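Local coordinates for uncharacterized protein BAD_0989 (Bifidobacterium adolescentis ATCC 15703, PDB 3CYM) that is uncharacterized but probably binds nucleic acid and may act as a 3'-5' exonuclease of the ribonuclease D kind, at residues Tyr53-Asp65 against Leu71-Trp84. Numbering follows the deposited sequence.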
ATOM      1  N   TYR A  53      -7.299   9.626   8.716  1.00 24.57           N
ATOM      2  CA  TYR A  53      -6.222   9.036   9.510  1.00 29.87           C
ATOM      3  C   TYR A  53      -5.374   7.988   8.788  1.00 35.72           C
ATOM      4  O   TYR A  53      -4.201   8.234   8.489  1.00 39.35           O
ATOM      5  CB  TYR A  53      -6.745   8.472  10.838  1.00 31.50           C
ATOM      6  CG  TYR A  53      -5.687   7.734  11.639  1.00 32.86           C
ATOM      7  CD1 TYR A  53      -4.609   8.416  12.205  1.00 34.17           C
ATOM      8  CD2 TYR A  53      -5.757   6.349  11.818  1.00 33.64           C
ATOM      9  CE1 TYR A  53      -3.642   7.748  12.936  1.00 36.23           C
ATOM     10  CE2 TYR A  53      -4.786   5.669  12.541  1.00 31.91           C
ATOM     11  CZ  TYR A  53      -3.736   6.375  13.101  1.00 35.45           C
ATOM     12  OH  TYR A  53      -2.774   5.711  13.824  1.00 37.21           O
ATOM     13  N   GLY A  54      -5.963   6.829   8.507  1.00 38.26           N
ATOM     14  CA  GLY A  54      -5.198   5.706   7.979  1.00 38.47           C
ATOM     15  C   GLY A  54      -5.682   5.236   6.626  1.00 38.60           C
ATOM     16  O   GLY A  54      -5.835   6.029   5.694  1.00 39.55           O
ATOM     17  N   HIS A  55      -5.927   3.934   6.530  1.00 36.34           N
ATOM     18  CA  HIS A  55      -6.274   3.314   5.259  1.00 37.09           C
ATOM     19  C   HIS A  55      -7.626   2.614   5.342  1.00 33.00           C
ATOM     20  O   HIS A  55      -7.796   1.491   4.865  1.00 34.17           O
ATOM     21  CB  HIS A  55      -5.152   2.370   4.812  1.00 39.47           C
ATOM     22  CG  HIS A  55      -3.796   3.004   4.856  1.00 46.38           C
ATOM     23  ND1 HIS A  55      -3.361   3.899   3.902  1.00 48.18           N
ATOM     24  CD2 HIS A  55      -2.797   2.911   5.766  1.00 49.70           C
ATOM     25  CE1 HIS A  55      -2.146   4.313   4.209  1.00 47.47           C
ATOM     26  NE2 HIS A  55      -1.780   3.727   5.335  1.00 48.84           N
ATOM     27  N   GLU A  56      -8.581   3.303   5.963  1.00 28.49           N
ATOM     28  CA  GLU A  56      -9.970   2.876   5.983  1.00 26.44           C
ATOM     29  C   GLU A  56     -10.573   3.152   4.606  1.00 22.36           C
ATOM     30  O   GLU A  56     -10.342   4.213   4.017  1.00 26.14           O
ATOM     31  CB  GLU A  56     -10.737   3.630   7.072  1.00 25.18           C
ATOM     32  CG  GLU A  56     -12.177   3.180   7.286  1.00 29.89           C
ATOM     33  CD  GLU A  56     -12.979   4.123   8.184  1.00 34.38           C
ATOM     34  OE1 GLU A  56     -12.375   4.878   8.981  1.00 34.85           O
ATOM     35  OE2 GLU A  56     -14.225   4.106   8.090  1.00 29.89           O
ATOM     36  N   ASP A  57     -11.324   2.187   4.089  1.00 18.75           N
ATOM     37  CA  ASP A  57     -11.981   2.354   2.811  1.00 19.24           C
ATOM     38  C   ASP A  57     -13.194   3.279   2.962  1.00 17.84           C
ATOM     39  O   ASP A  57     -14.046   3.072   3.827  1.00 16.51           O
ATOM     40  CB  ASP A  57     -12.398   0.998   2.235  1.00 21.17           C
ATOM     41  CG  ASP A  57     -11.210   0.098   1.902  1.00 28.70           C
ATOM     42  OD1 ASP A  57     -10.073   0.603   1.742  1.00 26.16           O
ATOM     43  OD2 ASP A  57     -11.417  -1.133   1.786  1.00 27.37           O
ATOM     44  N   TRP A  58     -13.244   4.306   2.122  1.00 17.36           N
ATOM     45  CA  TRP A  58     -14.390   5.195   2.050  1.00 13.96           C
ATOM     46  C   TRP A  58     -15.271   4.882   0.845  1.00 16.36           C
ATOM     47  O   TRP A  58     -16.323   5.503   0.635  1.00 18.23           O
ATOM     48  CB  TRP A  58     -13.910   6.645   2.052  1.00 15.14           C
ATOM     49  CG  TRP A  58     -13.529   7.067   3.431  1.00 10.63           C
ATOM     50  CD1 TRP A  58     -12.296   6.957   4.014  1.00 12.51           C
ATOM     51  CD2 TRP A  58     -14.398   7.609   4.429  1.00  8.67           C
ATOM     52  NE1 TRP A  58     -12.340   7.420   5.308  1.00 11.88           N
ATOM     53  CE2 TRP A  58     -13.615   7.830   5.590  1.00 13.26           C
ATOM     54  CE3 TRP A  58     -15.755   7.948   4.455  1.00  9.16           C
ATOM     55  CZ2 TRP A  58     -14.143   8.375   6.753  1.00 12.90           C
ATOM     56  CZ3 TRP A  58     -16.283   8.488   5.612  1.00 19.18           C
ATOM     57  CH2 TRP A  58     -15.479   8.690   6.752  1.00 18.38           C
ATOM     58  N   LEU A  59     -14.822   3.916   0.051  1.00 14.47           N
ATOM     59  CA  LEU A  59     -15.606   3.366  -1.052  1.00 13.04           C
ATOM     60  C   LEU A  59     -15.074   1.985  -1.409  1.00 13.54           C
ATOM     61  O   LEU A  59     -13.891   1.694  -1.237  1.00 15.55           O
ATOM     62  CB  LEU A  59     -15.580   4.288  -2.282  1.00 12.68           C
ATOM     63  CG  LEU A  59     -16.535   3.955  -3.449  1.00  6.52           C
ATOM     64  CD1 LEU A  59     -18.006   3.980  -3.060  1.00  7.18           C
ATOM     65  CD2 LEU A  59     -16.292   4.897  -4.593  1.00 10.26           C
ATOM     66  N   VAL A  60     -15.971   1.141  -1.902  1.00 17.24           N
ATOM     67  CA  VAL A  60     -15.656  -0.222  -2.271  1.00 17.88           C
ATOM     68  C   VAL A  60     -16.397  -0.496  -3.595  1.00 19.52           C
ATOM     69  O   VAL A  60     -17.583  -0.197  -3.718  1.00 18.38           O
ATOM     70  CB  VAL A  60     -16.025  -1.167  -1.098  1.00 17.22           C
ATOM     71  CG1 VAL A  60     -16.605  -2.422  -1.568  1.00 15.73           C
ATOM     72  CG2 VAL A  60     -14.807  -1.428  -0.199  1.00 21.64           C
ATOM     73  N   GLN A  61     -15.673  -1.000  -4.596  1.00 18.92           N
ATOM     74  CA  GLN A  61     -16.202  -1.109  -5.959  1.00 18.38           C
ATOM     75  C   GLN A  61     -16.177  -2.544  -6.436  1.00 16.72           C
ATOM     76  O   GLN A  61     -15.149  -3.212  -6.334  1.00 14.15           O
ATOM     77  CB  GLN A  61     -15.411  -0.250  -6.954  1.00 19.18           C
ATOM     78  CG  GLN A  61     -15.252   1.212  -6.597  1.00 21.55           C
ATOM     79  CD  GLN A  61     -13.831   1.575  -6.241  1.00 18.65           C
ATOM     80  OE1 GLN A  61     -13.492   1.682  -5.070  1.00 16.30           O
ATOM     81  NE2 GLN A  61     -12.987   1.749  -7.250  1.00 18.32           N
ATOM     82  N   PHE A  62     -17.311  -3.004  -6.965  1.00 17.35           N
ATOM     83  CA  PHE A  62     -17.434  -4.357  -7.494  1.00 14.05           C
ATOM     84  C   PHE A  62     -18.094  -4.405  -8.854  1.00 17.30           C
ATOM     85  O   PHE A  62     -18.875  -3.531  -9.201  1.00 16.27           O
ATOM     86  CB  PHE A  62     -18.203  -5.253  -6.522  1.00 15.56           C
ATOM     87  CG  PHE A  62     -17.503  -5.446  -5.221  1.00 14.82           C
ATOM     88  CD1 PHE A  62     -16.263  -6.084  -5.173  1.00 19.04           C
ATOM     89  CD2 PHE A  62     -18.051  -4.958  -4.047  1.00 18.56           C
ATOM     90  CE1 PHE A  62     -15.590  -6.248  -3.967  1.00 19.37           C
ATOM     91  CE2 PHE A  62     -17.387  -5.130  -2.840  1.00 23.03           C
ATOM     92  CZ  PHE A  62     -16.146  -5.769  -2.803  1.00 22.06           C
ATOM     93  N   LYS A  63     -17.753  -5.432  -9.622  1.00 14.70           N
ATOM     94  CA  LYS A  63     -18.460  -5.742 -10.847  1.00 16.88           C
ATOM     95  C   LYS A  63     -18.515  -7.248 -11.030  1.00 17.88           C
ATOM     96  O   LYS A  63     -17.509  -7.949 -10.843  1.00 22.25           O
ATOM     97  CB  LYS A  63     -17.805  -5.085 -12.076  1.00 14.11           C
ATOM     98  CG  LYS A  63     -18.682  -5.176 -13.311  1.00  8.98           C
ATOM     99  CD  LYS A  63     -17.995  -4.727 -14.582  1.00 13.78           C
ATOM    100  CE  LYS A  63     -19.019  -4.658 -15.698  1.00 14.49           C
ATOM    101  NZ  LYS A  63     -18.437  -4.261 -17.004  1.00 12.66           N
ATOM    102  N   ARG A  64     -19.698  -7.740 -11.377  1.00 14.14           N
ATOM    103  CA  ARG A  64     -19.860  -9.109 -11.833  1.00 16.03           C
ATOM    104  C   ARG A  64     -20.814  -9.109 -13.016  1.00 20.06           C
ATOM    105  O   ARG A  64     -21.783  -8.349 -13.029  1.00 19.15           O
ATOM    106  CB  ARG A  64     -20.402  -9.988 -10.713  1.00 15.21           C
ATOM    107  CG  ARG A  64     -19.835 -11.378 -10.727  1.00 14.81           C
ATOM    108  CD  ARG A  64     -20.248 -12.183  -9.524  1.00  9.62           C
ATOM    109  NE  ARG A  64     -19.742 -13.540  -9.668  1.00  9.59           N
ATOM    110  CZ  ARG A  64     -20.152 -14.591  -8.972  1.00 15.66           C
ATOM    111  NH1 ARG A  64     -21.098 -14.471  -8.047  1.00 13.96           N
ATOM    112  NH2 ARG A  64     -19.602 -15.774  -9.208  1.00 19.74           N
ATOM    113  N   ASP A  65     -20.524  -9.952 -14.006  1.00 27.30           N
ATOM    114  CA  ASP A  65     -21.308 -10.046 -15.241  1.00 30.47           C
ATOM    115  C   ASP A  65     -22.786 -10.332 -14.947  1.00 29.08           C
ATOM    116  O   ASP A  65     -23.140 -11.414 -14.480  1.00 31.01           O
ATOM    117  CB  ASP A  65     -20.713 -11.121 -16.164  1.00 32.09           C
ATOM    118  CG  ASP A  65     -21.347 -11.131 -17.553  1.00 38.37           C
ATOM    119  OD1 ASP A  65     -21.368 -12.207 -18.184  1.00 47.62           O
ATOM    120  OD2 ASP A  65     -21.820 -10.071 -18.022  1.00 45.58           O
ATOM    121  N   LEU A  71     -21.044   0.453  -6.358  1.00 10.56           N
ATOM    122  CA  LEU A  71     -20.197   1.361  -5.588  1.00 16.67           C
ATOM    123  C   LEU A  71     -20.748   1.436  -4.174  1.00 15.82           C
ATOM    124  O   LEU A  71     -21.781   2.047  -3.944  1.00 17.97           O
ATOM    125  CB  LEU A  71     -20.148   2.764  -6.219  1.00 14.51           C
ATOM    126  CG  LEU A  71     -19.796   2.902  -7.704  1.00  7.81           C
ATOM    127  CD1 LEU A  71     -19.635   4.346  -8.060  1.00  2.00           C
ATOM    128  CD2 LEU A  71     -18.525   2.170  -8.027  1.00  3.22           C
ATOM    129  N   LEU A  72     -20.061   0.807  -3.228  1.00 14.09           N
ATOM    130  CA  LEU A  72     -20.629   0.594  -1.910  1.00 15.66           C
ATOM    131  C   LEU A  72     -19.985   1.531  -0.899  1.00 16.65           C
ATOM    132  O   LEU A  72     -18.763   1.562  -0.767  1.00 17.74           O
ATOM    133  CB  LEU A  72     -20.461  -0.871  -1.468  1.00 14.29           C
ATOM    134  CG  LEU A  72     -21.090  -2.147  -2.094  1.00 21.33           C
ATOM    135  CD1 LEU A  72     -22.555  -2.343  -1.789  1.00 16.94           C
ATOM    136  CD2 LEU A  72     -20.865  -2.333  -3.580  1.00 18.23           C
ATOM    137  N   ASP A  73     -20.822   2.295  -0.199  1.00 11.93           N
ATOM    138  CA  ASP A  73     -20.400   3.214   0.861  1.00 14.82           C
ATOM    139  C   ASP A  73     -20.287   2.443   2.177  1.00 16.93           C
ATOM    140  O   ASP A  73     -21.306   2.193   2.804  1.00 16.76           O
ATOM    141  CB  ASP A  73     -21.461   4.326   0.984  1.00 17.41           C
ATOM    142  CG  ASP A  73     -21.101   5.431   2.000  1.00 13.99           C
ATOM    143  OD1 ASP A  73     -20.220   5.267   2.870  1.00 15.01           O
ATOM    144  OD2 ASP A  73     -21.749   6.500   1.926  1.00 22.04           O
ATOM    145  N   PRO A  74     -19.051   2.092   2.614  1.00 20.51           N
ATOM    146  CA  PRO A  74     -18.879   1.250   3.808  1.00 22.34           C
ATOM    147  C   PRO A  74     -19.428   1.865   5.105  1.00 22.67           C
ATOM    148  O   PRO A  74     -20.055   1.161   5.895  1.00 20.84           O
ATOM    149  CB  PRO A  74     -17.353   1.072   3.902  1.00 20.23           C
ATOM    150  CG  PRO A  74     -16.839   1.382   2.533  1.00 15.11           C
ATOM    151  CD  PRO A  74     -17.745   2.465   2.037  1.00 22.07           C
ATOM    152  N   GLN A  75     -19.209   3.165   5.289  1.00 21.74           N
ATOM    153  CA  GLN A  75     -19.605   3.887   6.502  1.00 20.75           C
ATOM    154  C   GLN A  75     -21.122   3.987   6.647  1.00 22.34           C
ATOM    155  O   GLN A  75     -21.659   3.702   7.711  1.00 22.60           O
ATOM    156  CB  GLN A  75     -18.970   5.285   6.539  1.00 17.66           C
ATOM    157  CG  GLN A  75     -17.457   5.286   6.777  1.00 23.15           C
ATOM    158  CD  GLN A  75     -16.657   4.851   5.555  1.00 26.84           C
ATOM    159  OE1 GLN A  75     -17.139   4.932   4.422  1.00 33.38           O
ATOM    160  NE2 GLN A  75     -15.435   4.384   5.779  1.00 26.61           N
ATOM    161  N   ALA A  76     -21.799   4.370   5.565  1.00 22.24           N
ATOM    162  CA  ALA A  76     -23.260   4.378   5.525  1.00 21.13           C
ATOM    163  C   ALA A  76     -23.861   2.985   5.723  1.00 21.96           C
ATOM    164  O   ALA A  76     -24.876   2.848   6.394  1.00 20.76           O
ATOM    165  CB  ALA A  76     -23.756   4.984   4.229  1.00 19.24           C
ATOM    166  N   LEU A  77     -23.225   1.964   5.148  1.00 19.51           N
ATOM    167  CA  LEU A  77     -23.735   0.595   5.235  1.00 19.90           C
ATOM    168  C   LEU A  77     -23.512  -0.028   6.605  1.00 18.72           C
ATOM    169  O   LEU A  77     -24.313  -0.844   7.045  1.00 18.02           O
ATOM    170  CB  LEU A  77     -23.147  -0.301   4.135  1.00 16.62           C
ATOM    171  CG  LEU A  77     -23.536  -0.042   2.674  1.00 19.26           C
ATOM    172  CD1 LEU A  77     -22.721  -0.926   1.731  1.00 18.71           C
ATOM    173  CD2 LEU A  77     -25.027  -0.216   2.435  1.00 16.86           C
ATOM    174  N   ALA A  78     -22.427   0.353   7.274  1.00 22.77           N
ATOM    175  CA  ALA A  78     -22.216  -0.019   8.675  1.00 28.00           C
ATOM    176  C   ALA A  78     -23.288   0.595   9.594  1.00 29.13           C
ATOM    177  O   ALA A  78     -23.795  -0.070  10.499  1.00 29.36           O
ATOM    178  CB  ALA A  78     -20.818   0.378   9.134  1.00 25.47           C
ATOM    179  N   ALA A  79     -23.622   1.862   9.342  1.00 33.13           N
ATOM    180  CA  ALA A  79     -24.687   2.572  10.058  1.00 29.76           C
ATOM    181  C   ALA A  79     -26.070   2.008   9.739  1.00 29.29           C
ATOM    182  O   ALA A  79     -26.942   1.995  10.602  1.00 34.49           O
ATOM    183  CB  ALA A  79     -24.641   4.062   9.743  1.00 30.73           C
ATOM    184  N   ALA A  80     -26.259   1.534   8.506  1.00 27.31           N
ATOM    185  CA  ALA A  80     -27.507   0.886   8.103  1.00 27.59           C
ATOM    186  C   ALA A  80     -27.595  -0.549   8.628  1.00 33.70           C
ATOM    187  O   ALA A  80     -28.650  -1.188   8.529  1.00 35.47           O
ATOM    188  CB  ALA A  80     -27.670   0.914   6.587  1.00 21.78           C
ATOM    189  N   GLY A  81     -26.488  -1.046   9.183  1.00 36.63           N
ATOM    190  CA  GLY A  81     -26.428  -2.392   9.742  1.00 38.98           C
ATOM    191  C   GLY A  81     -26.386  -3.477   8.682  1.00 39.67           C
ATOM    192  O   GLY A  81     -27.009  -4.533   8.837  1.00 42.89           O
ATOM    193  N   ALA A  82     -25.668  -3.207   7.594  1.00 38.21           N
ATOM    194  CA  ALA A  82     -25.419  -4.210   6.568  1.00 32.80           C
ATOM    195  C   ALA A  82     -24.470  -5.273   7.117  1.00 32.98           C
ATOM    196  O   ALA A  82     -23.551  -4.973   7.880  1.00 32.26           O
ATOM    197  CB  ALA A  82     -24.850  -3.574   5.308  1.00 26.85           C
ATOM    198  N   ASP A  83     -24.733  -6.516   6.740  1.00 31.02           N
ATOM    199  CA  ASP A  83     -23.923  -7.653   7.130  1.00 29.20           C
ATOM    200  C   ASP A  83     -23.057  -7.999   5.917  1.00 27.86           C
ATOM    201  O   ASP A  83     -23.575  -8.362   4.864  1.00 29.64           O
ATOM    202  CB  ASP A  83     -24.868  -8.808   7.498  1.00 33.51           C
ATOM    203  CG  ASP A  83     -24.162  -9.995   8.142  1.00 32.29           C
ATOM    204  OD1 ASP A  83     -24.870 -10.979   8.451  1.00 34.71           O
ATOM    205  OD2 ASP A  83     -22.932  -9.963   8.341  1.00 31.67           O
ATOM    206  N   TRP A  84     -21.741  -7.866   6.059  1.00 26.29           N
ATOM    207  CA  TRP A  84     -20.819  -8.169   4.965  1.00 28.36           C
ATOM    208  C   TRP A  84     -20.697  -9.672   4.692  1.00 30.60           C
ATOM    209  O   TRP A  84     -20.112 -10.079   3.685  1.00 31.14           O
ATOM    210  CB  TRP A  84     -19.438  -7.516   5.180  1.00 26.39           C
ATOM    211  CG  TRP A  84     -19.390  -6.070   4.727  1.00 25.21           C
ATOM    212  CD1 TRP A  84     -19.360  -4.959   5.526  1.00 24.48           C
ATOM    213  CD2 TRP A  84     -19.393  -5.589   3.372  1.00 20.70           C
ATOM    214  NE1 TRP A  84     -19.338  -3.820   4.755  1.00 28.08           N
ATOM    215  CE2 TRP A  84     -19.356  -4.175   3.430  1.00 23.70           C
ATOM    216  CE3 TRP A  84     -19.415  -6.215   2.114  1.00 20.84           C
ATOM    217  CZ2 TRP A  84     -19.341  -3.373   2.275  1.00 18.70           C
ATOM    218  CZ3 TRP A  84     -19.405  -5.418   0.968  1.00 21.68           C
ATOM    219  CH2 TRP A  84     -19.367  -4.008   1.060  1.00 23.75           C
TER
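The Q75 side chain starts with CG anti to the carbonyl carbon (chi1 -70°) and then bends at chi2 (74°), which lays its amide flat over one face of the W58 indole; E56, extended from a CG anti to its own backbone N, reaches in from the opposite direction. The amide and ring planes lie 16° apart, with Q75 NE2 over the middle of the indole, Q75 OE1 3.3 Å from W58 CE3, and Q75 CG over the six-membered ring in a CH-pi contact. The same amide nitrogen donates twice: to E56 OE2 at 2.6 Å, in the amide plane but from above the carboxylate plane, and to D57 O at 2.7 Å. These two bonds and the stack fix the amide's rotation. Beside it, the P74 ring rests against the backbone of 57-59, its CG 3.5 Å from D57 O. D73 N-caps the helix through OD1 to A76 N, while its OD2 pairs with R159, which also binds W58 O. Farther along, V60 and L72 form an antiparallel hydrogen-bonded pair, L72 N to V60 O being short and nearly straight (2.7 Å). V60 CG1 packs on L72 CB and W84 CH2; F62, its ring edge against L72 CD2, also nears W84, and F27 of helix 24-35 adjoins L72 and W84. Q61 and L71, a non-hydrogen-bonded pair, point to the other face, where Q61 CG meets L71 CD2 at 3.7 Å and Q61 NE2 binds A169 O and E46, a sodium ligand that the W58-L59 classic bulge also faces. The contact pairs a beta hairpin's strands in the mixed sheet and packs the following helix against the first, the Q61 end beside the sodium site, as in RNase H-like DEDD exonuclease domains of RNase D relatives.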